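Local coordinates for protein Asp/Glu-specific dipeptidyl-peptidase (Flavobacterium psychrophilum, PDB 5JXF) that removes dipeptides from the N-terminus of oligopeptides as a serine peptidase of family S46, cleaving strictly after aspartate or glutamate, at residues A[177-180]-A[186-189]; A[190-193]-A[198-201]; A[416-421]-A[498-503]. All blocks are in the same frame, centred on the assembly; numbering follows the deposited sequence.

Contact 1: residues A[177-180]-A[186-189]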
ATOM      1  N   ALA A 177       3.184 -52.208   9.629  1.00 65.19           N
ATOM      2  CA  ALA A 177       3.264 -53.149  10.744  1.00 64.43           C
ATOM      3  C   ALA A 177       4.569 -53.945  10.696  1.00 71.15           C
ATOM      4  O   ALA A 177       5.121 -54.357  11.726  1.00 70.38           O
ATOM      5  CB  ALA A 177       2.054 -54.101  10.711  1.00 62.78           C
ATOM      6  N   SER A 178       5.051 -54.142   9.476  1.00 71.37           N
ATOM      7  CA  SER A 178       6.129 -55.071   9.198  1.00 71.08           C
ATOM      8  C   SER A 178       7.522 -54.439   9.185  1.00 64.29           C
ATOM      9  O   SER A 178       8.471 -55.024   9.695  1.00 57.69           O
ATOM     10  CB  SER A 178       5.850 -55.750   7.860  1.00 72.39           C
ATOM     11  OG  SER A 178       7.040 -56.012   7.159  1.00 73.89           O
ATOM     12  N   PHE A 179       7.644 -53.250   8.599  1.00 61.34           N
ATOM     13  CA  PHE A 179       8.954 -52.618   8.441  1.00 64.22           C
ATOM     14  C   PHE A 179       9.697 -52.535   9.774  1.00 70.22           C
ATOM     15  O   PHE A 179       9.092 -52.313  10.829  1.00 66.50           O
ATOM     16  CB  PHE A 179       8.811 -51.234   7.826  1.00 65.49           C
ATOM     17  CG  PHE A 179      10.031 -50.772   7.097  1.00 60.01           C
ATOM     18  CD1 PHE A 179      10.991 -50.004   7.742  1.00 53.62           C
ATOM     19  CD2 PHE A 179      10.224 -51.121   5.772  1.00 61.63           C
ATOM     20  CE1 PHE A 179      12.125 -49.572   7.073  1.00 48.87           C
ATOM     21  CE2 PHE A 179      11.350 -50.693   5.089  1.00 62.74           C
ATOM     22  CZ  PHE A 179      12.307 -49.915   5.743  1.00 58.28           C
ATOM     23  N   ALA A 180      11.003 -52.773   9.726  1.00 70.94           N
ATOM     24  CA  ALA A 180      11.794 -52.843  10.947  1.00 61.30           C
ATOM     25  C   ALA A 180      12.031 -51.457  11.553  1.00 59.53           C
ATOM     26  O   ALA A 180      12.432 -50.510  10.877  1.00 65.79           O
ATOM     27  CB  ALA A 180      13.119 -53.553  10.684  1.00 48.92           C
ATOM     28  N   GLU A 186       7.901 -45.432  15.371  1.00 48.63           N
ATOM     29  CA  GLU A 186       6.671 -45.621  14.602  1.00 46.60           C
ATOM     30  C   GLU A 186       6.923 -45.483  13.106  1.00 52.65           C
ATOM     31  O   GLU A 186       7.735 -44.662  12.669  1.00 52.78           O
ATOM     32  CB  GLU A 186       5.603 -44.611  15.024  1.00 49.33           C
ATOM     33  CG  GLU A 186       4.984 -44.883  16.373  1.00 62.81           C
ATOM     34  CD  GLU A 186       4.194 -43.695  16.882  1.00 76.66           C
ATOM     35  OE1 GLU A 186       3.289 -43.218  16.143  1.00 75.06           O
ATOM     36  OE2 GLU A 186       4.494 -43.239  18.016  1.00 77.25           O
ATOM     37  N   ASN A 187       6.213 -46.294  12.331  1.00 50.82           N
ATOM     38  CA  ASN A 187       6.247 -46.201  10.888  1.00 51.66           C
ATOM     39  C   ASN A 187       5.049 -45.431  10.365  1.00 53.15           C
ATOM     40  O   ASN A 187       3.977 -45.477  10.966  1.00 53.39           O
ATOM     41  CB  ASN A 187       6.293 -47.593  10.288  1.00 56.50           C
ATOM     42  CG  ASN A 187       7.572 -48.292  10.625  1.00 57.48           C
ATOM     43  OD1 ASN A 187       8.566 -47.628  10.937  1.00 51.95           O
ATOM     44  ND2 ASN A 187       7.567 -49.630  10.591  1.00 48.85           N
ATOM     45  N   LYS A 188       5.259 -44.715   9.261  1.00 57.97           N
ATOM     46  CA  LYS A 188       4.219 -43.944   8.572  1.00 53.72           C
ATOM     47  C   LYS A 188       4.516 -43.960   7.083  1.00 48.22           C
ATOM     48  O   LYS A 188       5.565 -43.485   6.672  1.00 49.95           O
ATOM     49  CB  LYS A 188       4.164 -42.494   9.080  1.00 50.83           C
ATOM     50  CG  LYS A 188       3.186 -41.602   8.315  1.00 61.77           C
ATOM     51  CD  LYS A 188       1.778 -42.187   8.342  1.00 69.96           C
ATOM     52  CE  LYS A 188       0.741 -41.214   7.796  1.00 69.00           C
ATOM     53  NZ  LYS A 188      -0.625 -41.798   7.914  1.00 68.31           N
ATOM     54  N   VAL A 189       3.606 -44.507   6.283  1.00 50.03           N
ATOM     55  CA  VAL A 189       3.782 -44.571   4.840  1.00 53.23           C
ATOM     56  C   VAL A 189       3.075 -43.384   4.174  1.00 59.84           C
ATOM     57  O   VAL A 189       1.917 -43.103   4.470  1.00 58.91           O
ATOM     58  CB  VAL A 189       3.236 -45.901   4.258  1.00 63.41           C
ATOM     59  CG1 VAL A 189       3.302 -45.890   2.747  1.00 66.81           C
ATOM     60  CG2 VAL A 189       4.006 -47.108   4.829  1.00 60.46           C
TER

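Contact 2: residues A[190-193]-A[198-201]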
ATOM      1  N   ARG A 190       3.783 -42.692   3.286  1.00 50.49           N
ATOM      2  CA  ARG A 190       3.248 -41.513   2.628  1.00 53.04           C
ATOM      3  C   ARG A 190       3.212 -41.673   1.136  1.00 55.09           C
ATOM      4  O   ARG A 190       4.054 -42.357   0.553  1.00 52.46           O
ATOM      5  CB  ARG A 190       4.084 -40.274   2.969  1.00 58.69           C
ATOM      6  CG  ARG A 190       4.059 -39.903   4.410  1.00 51.30           C
ATOM      7  CD  ARG A 190       2.762 -39.192   4.796  1.00 51.69           C
ATOM      8  NE  ARG A 190       2.870 -38.740   6.181  1.00 68.44           N
ATOM      9  CZ  ARG A 190       2.082 -37.836   6.754  1.00 75.21           C
ATOM     10  NH1 ARG A 190       1.085 -37.283   6.073  1.00 73.03           N
ATOM     11  NH2 ARG A 190       2.293 -37.495   8.019  1.00 75.69           N
ATOM     12  N   THR A 191       2.257 -41.004   0.507  1.00 59.21           N
ATOM     13  CA  THR A 191       2.083 -41.133  -0.927  1.00 59.78           C
ATOM     14  C   THR A 191       2.766 -39.986  -1.659  1.00 56.04           C
ATOM     15  O   THR A 191       2.625 -38.828  -1.280  1.00 59.32           O
ATOM     16  CB  THR A 191       0.605 -41.166  -1.289  1.00 63.69           C
ATOM     17  OG1 THR A 191      -0.092 -41.974  -0.337  1.00 62.85           O
ATOM     18  CG2 THR A 191       0.416 -41.723  -2.675  1.00 55.55           C
ATOM     19  N   PHE A 192       3.516 -40.314  -2.705  1.00 54.99           N
ATOM     20  CA  PHE A 192       4.214 -39.310  -3.505  1.00 56.82           C
ATOM     21  C   PHE A 192       3.804 -39.357  -4.981  1.00 60.84           C
ATOM     22  O   PHE A 192       3.395 -40.407  -5.495  1.00 60.81           O
ATOM     23  CB  PHE A 192       5.733 -39.497  -3.404  1.00 55.60           C
ATOM     24  CG  PHE A 192       6.321 -39.154  -2.057  1.00 56.13           C
ATOM     25  CD1 PHE A 192       6.114 -39.975  -0.956  1.00 53.90           C
ATOM     26  CD2 PHE A 192       7.121 -38.022  -1.904  1.00 49.08           C
ATOM     27  CE1 PHE A 192       6.668 -39.655   0.277  1.00 47.07           C
ATOM     28  CE2 PHE A 192       7.694 -37.700  -0.673  1.00 45.86           C
ATOM     29  CZ  PHE A 192       7.468 -38.509   0.419  1.00 48.53           C
ATOM     30  N   PHE A 193       3.941 -38.219  -5.660  1.00 54.21           N
ATOM     31  CA  PHE A 193       3.677 -38.117  -7.094  1.00 57.27           C
ATOM     32  C   PHE A 193       2.298 -38.663  -7.439  1.00 67.40           C
ATOM     33  O   PHE A 193       2.140 -39.382  -8.430  1.00 78.58           O
ATOM     34  CB  PHE A 193       4.742 -38.868  -7.905  1.00 64.49           C
ATOM     35  CG  PHE A 193       6.079 -38.173  -7.976  1.00 65.36           C
ATOM     36  CD1 PHE A 193       6.239 -37.021  -8.728  1.00 67.41           C
ATOM     37  CD2 PHE A 193       7.188 -38.706  -7.336  1.00 66.17           C
ATOM     38  CE1 PHE A 193       7.478 -36.390  -8.814  1.00 64.91           C
ATOM     39  CE2 PHE A 193       8.430 -38.079  -7.417  1.00 65.11           C
ATOM     40  CZ  PHE A 193       8.571 -36.917  -8.154  1.00 64.29           C
ATOM     41  N   TYR A 198       5.645 -44.648  -3.209  1.00 65.85           N
ATOM     42  CA  TYR A 198       5.290 -44.758  -1.799  1.00 65.45           C
ATOM     43  C   TYR A 198       6.545 -44.868  -0.942  1.00 64.72           C
ATOM     44  O   TYR A 198       7.410 -45.720  -1.191  1.00 66.91           O
ATOM     45  CB  TYR A 198       4.368 -45.956  -1.561  1.00 66.45           C
ATOM     46  CG  TYR A 198       3.002 -45.791  -2.181  1.00 67.64           C
ATOM     47  CD1 TYR A 198       2.772 -46.135  -3.509  1.00 68.05           C
ATOM     48  CD2 TYR A 198       1.942 -45.276  -1.444  1.00 68.97           C
ATOM     49  CE1 TYR A 198       1.516 -45.979  -4.084  1.00 65.82           C
ATOM     50  CE2 TYR A 198       0.683 -45.122  -2.009  1.00 68.33           C
ATOM     51  CZ  TYR A 198       0.475 -45.474  -3.327  1.00 70.19           C
ATOM     52  OH  TYR A 198      -0.775 -45.312  -3.891  1.00 76.42           O
ATOM     53  N   ILE A 199       6.643 -43.993   0.057  1.00 57.02           N
ATOM     54  CA  ILE A 199       7.809 -43.938   0.925  1.00 58.97           C
ATOM     55  C   ILE A 199       7.409 -44.069   2.379  1.00 59.83           C
ATOM     56  O   ILE A 199       6.479 -43.387   2.828  1.00 54.03           O
ATOM     57  CB  ILE A 199       8.580 -42.625   0.762  1.00 63.14           C
ATOM     58  CG1 ILE A 199       9.160 -42.508  -0.646  1.00 66.71           C
ATOM     59  CG2 ILE A 199       9.678 -42.515   1.820  1.00 57.32           C
ATOM     60  CD1 ILE A 199       9.705 -41.120  -0.952  1.00 65.81           C
ATOM     61  N   LEU A 200       8.118 -44.936   3.104  1.00 51.99           N
ATOM     62  CA  LEU A 200       7.906 -45.123   4.536  1.00 51.55           C
ATOM     63  C   LEU A 200       8.931 -44.383   5.367  1.00 52.35           C
ATOM     64  O   LEU A 200      10.133 -44.464   5.124  1.00 50.00           O
ATOM     65  CB  LEU A 200       7.940 -46.618   4.907  1.00 57.66           C
ATOM     66  CG  LEU A 200       7.815 -46.976   6.399  1.00 54.30           C
ATOM     67  CD1 LEU A 200       7.159 -48.344   6.561  1.00 59.29           C
ATOM     68  CD2 LEU A 200       9.151 -46.955   7.137  1.00 51.43           C
ATOM     69  N   PHE A 201       8.427 -43.712   6.395  1.00 48.48           N
ATOM     70  CA  PHE A 201       9.236 -42.956   7.326  1.00 44.86           C
ATOM     71  C   PHE A 201       9.217 -43.631   8.683  1.00 50.78           C
ATOM     72  O   PHE A 201       8.161 -43.785   9.302  1.00 48.24           O
ATOM     73  CB  PHE A 201       8.717 -41.509   7.448  1.00 39.98           C
ATOM     74  CG  PHE A 201       8.904 -40.690   6.203  1.00 42.68           C
ATOM     75  CD1 PHE A 201       8.111 -40.911   5.084  1.00 51.87           C
ATOM     76  CD2 PHE A 201       9.852 -39.678   6.161  1.00 46.28           C
ATOM     77  CE1 PHE A 201       8.272 -40.148   3.933  1.00 52.90           C
ATOM     78  CE2 PHE A 201      10.024 -38.917   5.017  1.00 51.33           C
ATOM     79  CZ  PHE A 201       9.231 -39.148   3.900  1.00 48.92           C
TER

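Contact 3: residues A[416-421]-A[498-503]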
ATOM      1  N   THR A 416     -19.546 -22.042  11.255  1.00 77.61           N
ATOM      2  CA  THR A 416     -20.623 -21.948  12.238  1.00 76.73           C
ATOM      3  C   THR A 416     -20.473 -23.046  13.282  1.00 79.71           C
ATOM      4  O   THR A 416     -20.683 -24.230  12.986  1.00 80.58           O
ATOM      5  CB  THR A 416     -21.992 -22.070  11.593  1.00 74.61           C
ATOM      6  OG1 THR A 416     -22.037 -21.271  10.405  1.00 71.05           O
ATOM      7  CG2 THR A 416     -23.060 -21.623  12.569  1.00 78.02           C
ATOM      8  N   GLU A 417     -20.122 -22.655  14.502  1.00 73.71           N
ATOM      9  CA  GLU A 417     -19.662 -23.610  15.505  1.00 80.15           C
ATOM     10  C   GLU A 417     -20.776 -24.526  16.014  1.00 83.35           C
ATOM     11  O   GLU A 417     -20.508 -25.661  16.402  1.00 81.23           O
ATOM     12  CB  GLU A 417     -18.997 -22.863  16.670  1.00 82.87           C
ATOM     13  CG  GLU A 417     -17.731 -22.098  16.256  1.00 83.15           C
ATOM     14  CD  GLU A 417     -17.131 -21.261  17.378  1.00 88.55           C
ATOM     15  OE1 GLU A 417     -16.111 -21.694  17.952  1.00 89.10           O
ATOM     16  OE2 GLU A 417     -17.668 -20.168  17.681  1.00 90.44           O
ATOM     17  N   LEU A 418     -22.018 -24.051  15.997  1.00 82.25           N
ATOM     18  CA  LEU A 418     -23.140 -24.880  16.430  1.00 82.13           C
ATOM     19  C   LEU A 418     -23.474 -25.950  15.389  1.00 79.57           C
ATOM     20  O   LEU A 418     -23.735 -27.101  15.735  1.00 82.60           O
ATOM     21  CB  LEU A 418     -24.378 -24.027  16.721  1.00 83.13           C
ATOM     22  CG  LEU A 418     -25.632 -24.808  17.138  1.00 84.28           C
ATOM     23  CD1 LEU A 418     -26.329 -24.152  18.323  1.00 84.21           C
ATOM     24  CD2 LEU A 418     -26.608 -24.972  15.977  1.00 83.19           C
ATOM     25  N   LEU A 419     -23.478 -25.556  14.120  1.00 75.59           N
ATOM     26  CA  LEU A 419     -23.689 -26.485  13.017  1.00 74.54           C
ATOM     27  C   LEU A 419     -22.562 -27.511  12.994  1.00 77.35           C
ATOM     28  O   LEU A 419     -22.758 -28.677  12.641  1.00 75.80           O
ATOM     29  CB  LEU A 419     -23.745 -25.739  11.686  1.00 73.93           C
ATOM     30  CG  LEU A 419     -24.763 -24.596  11.549  1.00 75.84           C
ATOM     31  CD1 LEU A 419     -24.745 -24.049  10.137  1.00 72.06           C
ATOM     32  CD2 LEU A 419     -26.162 -25.065  11.924  1.00 84.09           C
ATOM     33  N   SER A 420     -21.377 -27.047  13.372  1.00 77.43           N
ATOM     34  CA  SER A 420     -20.194 -27.880  13.438  1.00 77.70           C
ATOM     35  C   SER A 420     -20.388 -29.010  14.443  1.00 81.03           C
ATOM     36  O   SER A 420     -20.125 -30.178  14.138  1.00 81.00           O
ATOM     37  CB  SER A 420     -18.979 -27.034  13.808  1.00 75.83           C
ATOM     38  OG  SER A 420     -17.815 -27.830  13.882  1.00 85.17           O
ATOM     39  N   LEU A 421     -20.864 -28.665  15.637  1.00 77.59           N
ATOM     40  CA  LEU A 421     -21.054 -29.670  16.675  1.00 79.00           C
ATOM     41  C   LEU A 421     -22.194 -30.612  16.295  1.00 78.92           C
ATOM     42  O   LEU A 421     -22.130 -31.822  16.548  1.00 79.71           O
ATOM     43  CB  LEU A 421     -21.328 -29.018  18.031  1.00 76.31           C
ATOM     44  CG  LEU A 421     -21.513 -30.032  19.167  1.00 78.81           C
ATOM     45  CD1 LEU A 421     -20.243 -30.842  19.387  1.00 72.16           C
ATOM     46  CD2 LEU A 421     -21.959 -29.359  20.459  1.00 81.60           C
ATOM     47  N   SER A 498     -32.812 -17.509  17.572  1.00118.53           N
ATOM     48  CA  SER A 498     -32.918 -18.527  18.595  1.00116.06           C
ATOM     49  C   SER A 498     -33.342 -19.899  18.042  1.00118.95           C
ATOM     50  O   SER A 498     -34.452 -20.356  18.285  1.00120.98           O
ATOM     51  CB  SER A 498     -33.902 -18.065  19.674  1.00118.65           C
ATOM     52  N   ILE A 499     -32.463 -20.518  17.255  1.00116.64           N
ATOM     53  CA  ILE A 499     -32.320 -21.973  17.253  1.00114.67           C
ATOM     54  C   ILE A 499     -31.240 -22.192  18.312  1.00110.64           C
ATOM     55  O   ILE A 499     -30.988 -23.303  18.765  1.00110.55           O
ATOM     56  CB  ILE A 499     -31.897 -22.565  15.882  1.00107.92           C
ATOM     57  CG1 ILE A 499     -32.729 -21.983  14.743  1.00112.64           C
ATOM     58  CG2 ILE A 499     -32.034 -24.079  15.871  1.00104.51           C
ATOM     59  CD1 ILE A 499     -32.407 -22.597  13.381  1.00111.58           C
ATOM     60  N   TYR A 500     -30.604 -21.082  18.692  1.00109.28           N
ATOM     61  CA  TYR A 500     -29.711 -21.008  19.847  1.00107.35           C
ATOM     62  C   TYR A 500     -30.564 -20.828  21.100  1.00110.18           C
ATOM     63  O   TYR A 500     -30.044 -20.713  22.212  1.00107.46           O
ATOM     64  CB  TYR A 500     -28.710 -19.856  19.684  1.00103.73           C
ATOM     65  CG  TYR A 500     -27.681 -20.130  18.608  1.00 98.01           C
ATOM     66  CD1 TYR A 500     -28.017 -20.006  17.267  1.00 97.04           C
ATOM     67  CD2 TYR A 500     -26.378 -20.492  18.926  1.00 94.09           C
ATOM     68  CE1 TYR A 500     -27.104 -20.259  16.273  1.00 97.32           C
ATOM     69  CE2 TYR A 500     -25.444 -20.744  17.931  1.00 93.49           C
ATOM     70  CZ  TYR A 500     -25.815 -20.629  16.603  1.00 92.05           C
ATOM     71  OH  TYR A 500     -24.906 -20.874  15.591  1.00 85.15           O
ATOM     72  N   SER A 501     -31.882 -20.805  20.891  1.00112.98           N
ATOM     73  CA  SER A 501     -32.876 -20.778  21.964  1.00117.51           C
ATOM     74  C   SER A 501     -32.637 -21.891  22.941  1.00115.24           C
ATOM     75  O   SER A 501     -32.232 -21.676  24.078  1.00114.51           O
ATOM     76  CB  SER A 501     -34.292 -20.930  21.409  1.00117.95           C
ATOM     77  OG  SER A 501     -34.327 -21.888  20.362  1.00112.23           O
ATOM     78  N   LYS A 502     -32.907 -23.097  22.472  1.00113.16           N
ATOM     79  CA  LYS A 502     -32.902 -24.258  23.327  1.00110.85           C
ATOM     80  C   LYS A 502     -32.496 -25.499  22.561  1.00109.82           C
ATOM     81  O   LYS A 502     -32.914 -26.615  22.876  1.00112.71           O
ATOM     82  CB  LYS A 502     -34.277 -24.403  23.983  1.00112.69           C
ATOM     83  CG  LYS A 502     -34.193 -24.092  25.564  1.00100.80           C
ATOM     84  CD  LYS A 502     -33.446 -25.223  26.193  1.00 97.69           C
ATOM     85  CE  LYS A 502     -33.692 -25.209  27.741  1.00 95.61           C
ATOM     86  NZ  LYS A 502     -33.154 -26.563  28.111  1.00 92.43           N
ATOM     87  N   SER A 503     -31.682 -25.272  21.535  1.00108.56           N
ATOM     88  CA  SER A 503     -30.730 -26.287  21.136  1.00103.18           C
ATOM     89  C   SER A 503     -29.850 -26.444  22.348  1.00102.54           C
ATOM     90  O   SER A 503     -29.538 -25.471  23.039  1.00101.62           O
ATOM     91  CB  SER A 503     -29.900 -25.902  19.912  1.00101.53           C
ATOM     92  OG  SER A 503     -28.796 -26.784  19.759  1.00101.29           O
TER

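Contact 1: residues A[177-180]-A[186-189]
Asn-187 reaches from the start of strand 186-192 to Phe-179, the residue at which the chain leaves helix 162-178, so the contact clasps the two arms of a helix-loop-strand connection. Its polar part is a single hydrogen bond across the segments, from Asn-187 ND2 to Phe-179 O at 3.1 Å. The bond is bent, with 137° at the hydrogen. The acceptor lies in the plane of the Asn-187 amide, whereas the donor stands well above the plane of the Phe-179 carbonyl. ND2 also donates to the backbone O of Thr-176 in the last turn of the helix; two main-chain oxygens thus grip it, which should fix the turn of the amide and pins the strand to the C-terminal end of the helix, where carbonyls lack the usual helical donors.

The van der Waals part is slight. CB of Phe-179 faces the strand, but chi1 of -155° swings the ring to the far side of CB from the backbone N and leads it away. Apolar packing comes from Leu-200 of the adjoining strand 197-214, which lies against Phe-179, while Val-189 rests on Ile-172 and Thr-176 of the helix. Across the contact itself, Phe-179 CB lies against the amide nitrogen, Asn-187 ND2, at 3.4 Å.

Contact 2: residues A[190-193]-A[198-201]
The ring of Phe-192 carries Ile-199 on one face and meets Phe-201 at its edge, on one side of the antiparallel beta hairpin formed by strands 186-192 and 197-214. Ile-199 CD1 sits above the middle of the Phe-192 ring, 3.6 Å from its centroid and 13° off the normal, a well-centred CH-pi contact. CB of Ile-199 adds to it, 3.6 Å from Phe-192 CE1. The two side chains cross at about a right angle, with the end methyl of the isoleucine on the ring. From the opposite direction comes Phe-201, and the two aromatics meet rim to rim, CZ of Phe-192 to CZ of Phe-201 at 4.0 Å. Ile-144 of strand 138-146 touches both Ile-199 and Phe-201, extending this apolar patch to the next strand, and Asn-582 and Thr-584 touch Phe-192.

The other face of the hairpin bears Thr-191 and Tyr-198, a non-hydrogen-bonded pair whose side chains run alongside each other. With chi1, the torsion of OG1, at -41°, Thr-191 keeps its hydroxyl beside the backbone N and turns CG2 to the tyrosine ring, which the methyl approaches obliquely, 3.5 Å from Tyr-198 CE2. Ile-168 of helix 162-178 packs on the same tyrosine.

Arg-190 and Ile-199 are the hydrogen-bonded pair. Their reciprocal bonds are nearly straight, Arg-190 N to Ile-199 O at 2.8 Å and Ile-199 N to Arg-190 O at 3.1 Å. Bent at chi2, the arginine chain carries its end away from strand 197-214, while its CG stays 4.2 Å from Phe-201 CD1. A CA-H...O contact supplements the ladder, Tyr-198 CA lying 3.6 Å from Arg-190 O.

Contact 3: residues A[416-421]-A[498-503]
Leu-418, in the first turn of helix 417-435, presses against the ring of Tyr-500 from the loop that follows helix 460-477, and this pair makes the tight part of the contact. The two side chains come from opposite directions. CD1 of Leu-418 lies over one face of the ring, displaced toward the rim, in a CH-pi contact 3.9 Å from the Tyr-500 centroid and 25° off the normal; CE2 is its nearest ring atom at 3.5 Å. A chi1 of 178° stretches the leucine branch out along the tyrosine, while CB stays back by the phenol oxygen, 3.4 Å from Tyr-500 OH. Thr-416 CG2 flanks the same oxygen at 3.6 Å. The hydroxyl of this buried tyrosine, with those two carbons against it, is satisfied by a hydrogen bond with OD2 of Asp-463, whose carboxylate also accepts from the backbone N of Glu-417 and Leu-418 and so joins the N-terminal end of helix 417-435 to the tyrosine.

Toward Ser-503 the fit is looser: its OG is 3.9 Å from Leu-418 CD1 and hydrogen-bonds with Asp-529 and the N of Leu-505. Farther along the loop, Ser-501 and Lys-502 are exposed, and the turn is drawn together by Ser-501 OG donating to Ser-498 O at 2.6 Å.

Phe-467 of helix 460-477 packs on Thr-416 and Leu-419, and helix 530-545 covers Leu-419 with Phe-534 and Val-535.

How the contacts relate
Contacts 1 and 2 are neighbours, their centres 12 Å apart, and follow one another along strand 186-192: contact 1 ties its beginning to the end of helix 162-178, and contact 2 pairs its far end with strand 197-214. A probable backbone hydrogen bond between Lys-188 O and Phe-201 N, and Leu-200 packing on Asn-187 and Val-189, join the two within the nine-strand antiparallel sheet. Contact 3 comes later in the chain, its centre about 42 Å from that of contact 1 and 41 Å from that of contact 2. It joins a helix start to a loop in the helical part, whereas contacts 1 and 2 join a helix and a hairpin; none lines the dipeptide-binding site.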